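Local coordinates for protein putative dehydrogenase (Amycolatopsis orientalis, PDB 5A9T) that reduces cyclic imines to amines with NADPH as an imine reductase, at residues 115-120 and 141-146. Sequence-based numbering, arbitrary orientation.
Sequences GYLDGA and AEVFEE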
ATOM      1  N   GLY A 115       8.562   2.047  37.017  1.00 15.16           N
ATOM      2  CA  GLY A 115       8.119   1.148  35.915  1.00 15.49           C
ATOM      3  C   GLY A 115       8.109   1.935  34.630  1.00 15.47           C
ATOM      4  O   GLY A 115       7.993   3.181  34.648  1.00 16.14           O
ATOM      5  N   TYR A 116       8.228   1.207  33.529  1.00 14.93           N
ATOM      6  CA  TYR A 116       8.387   1.899  32.278  1.00 14.63           C
ATOM      7  C   TYR A 116       7.691   1.202  31.138  1.00 16.00           C
ATOM      8  O   TYR A 116       7.887  -0.006  30.980  1.00 17.35           O
ATOM      9  CB  TYR A 116       9.887   2.071  31.932  1.00 16.88           C
ATOM     10  CG  TYR A 116      10.120   2.919  30.756  1.00 15.49           C
ATOM     11  CD1 TYR A 116      10.176   4.343  30.801  1.00 15.25           C
ATOM     12  CD2 TYR A 116      10.258   2.320  29.467  1.00 17.07           C
ATOM     13  CE1 TYR A 116      10.330   5.130  29.639  1.00 17.46           C
ATOM     14  CE2 TYR A 116      10.458   3.149  28.357  1.00 15.48           C
ATOM     15  CZ  TYR A 116      10.497   4.424  28.387  1.00 15.47           C
ATOM     16  OH  TYR A 116      10.673   5.346  27.344  1.00 17.63           O
ATOM     17  N   LEU A 117       6.923   1.930  30.358  1.00 15.61           N
ATOM     18  CA  LEU A 117       6.351   1.429  29.090  1.00 16.77           C
ATOM     19  C   LEU A 117       6.592   2.526  28.064  1.00 16.03           C
ATOM     20  O   LEU A 117       6.410   3.714  28.313  1.00 16.58           O
ATOM     21  CB  LEU A 117       4.843   1.049  29.373  1.00 18.00           C
ATOM     22  CG  LEU A 117       4.111   0.324  28.337  1.00 21.66           C
ATOM     23  CD1 LEU A 117       4.703  -1.079  28.176  1.00 20.27           C
ATOM     24  CD2 LEU A 117       2.634   0.364  28.666  1.00 19.73           C
ATOM     25  N   ASP A 118       6.991   2.122  26.834  1.00 16.11           N
ATOM     26  CA  ASP A 118       7.198   3.063  25.750  1.00 16.12           C
ATOM     27  C   ASP A 118       5.989   2.879  24.781  1.00 15.13           C
ATOM     28  O   ASP A 118       5.508   1.742  24.585  1.00 18.36           O
ATOM     29  CB  ASP A 118       8.516   2.732  25.025  1.00 19.15           C
ATOM     30  CG  ASP A 118       9.077   3.957  24.364  1.00 21.83           C
ATOM     31  OD1 ASP A 118       9.630   4.960  24.980  1.00 21.88           O
ATOM     32  OD2 ASP A 118       8.854   4.110  23.095  1.00 22.79           O
ATOM     33  N   GLY A 119       5.516   3.994  24.247  1.00 15.84           N
ATOM     34  CA  GLY A 119       4.420   3.843  23.324  1.00 15.68           C
ATOM     35  C   GLY A 119       4.550   4.747  22.132  1.00 15.97           C
ATOM     36  O   GLY A 119       5.113   5.852  22.208  1.00 17.77           O
ATOM     37  N   ALA A 120       3.934   4.296  21.049  1.00 14.18           N
ATOM     38  CA  ALA A 120       3.911   5.043  19.803  1.00 13.14           C
ATOM     39  C   ALA A 120       2.464   5.317  19.407  1.00 14.80           C
ATOM     40  O   ALA A 120       1.640   4.385  19.269  1.00 15.00           O
ATOM     41  CB  ALA A 120       4.624   4.245  18.689  1.00 15.80           C
ATOM     42  N   ALA A 141       5.412  -5.887  30.631  1.00 20.11           N
ATOM     43  CA  ALA A 141       4.161  -6.549  30.541  1.00 20.70           C
ATOM     44  C   ALA A 141       3.260  -6.295  31.781  1.00 20.45           C
ATOM     45  O   ALA A 141       2.059  -6.194  31.673  1.00 21.12           O
ATOM     46  CB  ALA A 141       4.285  -8.026  30.303  1.00 23.54           C
ATOM     47  N   GLU A 142       3.908  -6.191  32.927  1.00 23.48           N
ATOM     48  CA  GLU A 142       3.165  -5.915  34.183  1.00 22.01           C
ATOM     49  C   GLU A 142       2.558  -4.564  34.202  1.00 19.36           C
ATOM     50  O   GLU A 142       1.405  -4.379  34.588  1.00 20.21           O
ATOM     51  CB  GLU A 142       4.121  -6.061  35.402  1.00 22.37           C
ATOM     52  CG  GLU A 142       4.650  -7.465  35.669  1.00 29.94           C
ATOM     53  CD  GLU A 142       5.555  -8.018  34.566  1.00 36.48           C
ATOM     54  OE1 GLU A 142       6.452  -7.294  34.000  1.00 35.32           O
ATOM     55  OE2 GLU A 142       5.235  -9.147  34.210  1.00 45.88           O
ATOM     56  N   VAL A 143       3.325  -3.574  33.728  1.00 19.31           N
ATOM     57  CA  VAL A 143       2.813  -2.229  33.622  1.00 17.91           C
ATOM     58  C   VAL A 143       1.639  -2.135  32.651  1.00 16.16           C
ATOM     59  O   VAL A 143       0.647  -1.530  32.860  1.00 16.93           O
ATOM     60  CB  VAL A 143       3.856  -1.076  33.264  1.00 19.98           C
ATOM     61  CG1 VAL A 143       3.246   0.236  32.903  1.00 20.99           C
ATOM     62  CG2 VAL A 143       4.944  -0.956  34.362  1.00 22.09           C
ATOM     63  N   PHE A 144       1.848  -2.770  31.488  1.00 16.56           N
ATOM     64  CA  PHE A 144       0.800  -2.833  30.558  1.00 17.22           C
ATOM     65  C   PHE A 144      -0.506  -3.448  31.148  1.00 16.63           C
ATOM     66  O   PHE A 144      -1.560  -2.889  30.964  1.00 18.10           O
ATOM     67  CB  PHE A 144       1.222  -3.602  29.227  1.00 17.08           C
ATOM     68  CG  PHE A 144       0.196  -3.618  28.151  1.00 16.13           C
ATOM     69  CD1 PHE A 144       0.096  -2.574  27.289  1.00 17.38           C
ATOM     70  CD2 PHE A 144      -0.637  -4.693  27.997  1.00 18.38           C
ATOM     71  CE1 PHE A 144      -0.816  -2.557  26.265  1.00 18.47           C
ATOM     72  CE2 PHE A 144      -1.634  -4.663  27.056  1.00 18.45           C
ATOM     73  CZ  PHE A 144      -1.719  -3.602  26.170  1.00 20.01           C
ATOM     74  N   GLU A 145      -0.344  -4.609  31.787  1.00 17.66           N
ATOM     75  CA  GLU A 145      -1.525  -5.202  32.421  1.00 21.18           C
ATOM     76  C   GLU A 145      -2.186  -4.304  33.468  1.00 17.50           C
ATOM     77  O   GLU A 145      -3.403  -4.202  33.525  1.00 19.82           O
ATOM     78  CB  GLU A 145      -1.201  -6.582  33.024  1.00 24.12           C
ATOM     79  CG  GLU A 145      -0.973  -7.640  31.941  1.00 34.44           C
ATOM     80  CD  GLU A 145      -2.180  -7.766  30.955  1.00 36.20           C
ATOM     81  OE1 GLU A 145      -3.334  -7.938  31.448  1.00 41.25           O
ATOM     82  OE2 GLU A 145      -2.008  -7.633  29.697  1.00 33.61           O
ATOM     83  N   GLU A 146      -1.381  -3.618  34.267  1.00 16.69           N
ATOM     84  CA  GLU A 146      -1.883  -2.719  35.269  1.00 16.06           C
ATOM     85  C   GLU A 146      -2.744  -1.610  34.753  1.00 17.22           C
ATOM     86  O   GLU A 146      -3.764  -1.226  35.280  1.00 18.64           O
ATOM     87  CB  GLU A 146      -0.688  -2.194  36.143  1.00 16.82           C
ATOM     88  CG  GLU A 146      -1.160  -1.392  37.358  1.00 17.00           C
ATOM     89  CD  GLU A 146      -0.004  -0.952  38.201  1.00 16.81           C
ATOM     90  OE1 GLU A 146       1.171  -1.176  37.900  1.00 19.99           O
ATOM     91  OE2 GLU A 146      -0.272  -0.271  39.249  1.00 19.41           O
TER
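V143 and F144 of helix 141-152 pack against L117 and the G115 end of strand 115-121, a buried strand-helix contact carried by apolar side chains in the Rossmann-type NADP-binding domain. Strand 115-121 runs between strands 90-93 and 134-139 in the sheet, and the helix follows the latter strand; the axes of segments 115-120 and 141-146 approach to 7.7 Å and cross at -80°. L117 and V143 both start toward the opposing segment. V143 lays its two methyls along the start of the strand. CG1, anti to the backbone N (chi1 168°), lies 4.0 Å from L117 CB. CG2 rests over the backbone, 4.0 Å from Y116 N. The absence of a side chain on G115 lets that methyl come close over the main chain. Farther along, L117 reaches with CD2 to the F144 ring, coming in at its edge near the ring plane, 4.1 Å from CD1. F144 also meets the ring of H159 on strand 156-161 and touches P157. On the far face of strand 115-121, Y116 packs on helix 99-111 and its OH donates a 2.6 Å hydrogen bond to D118 OD1, on the lone pair away from the other carboxylate oxygen. With no hydrogen bond linking helix and strand here, their fit depends on methyl and ring shape, while the polar side chains Y116 and D118 pair on the far face, where N93 and S96 also bond to them.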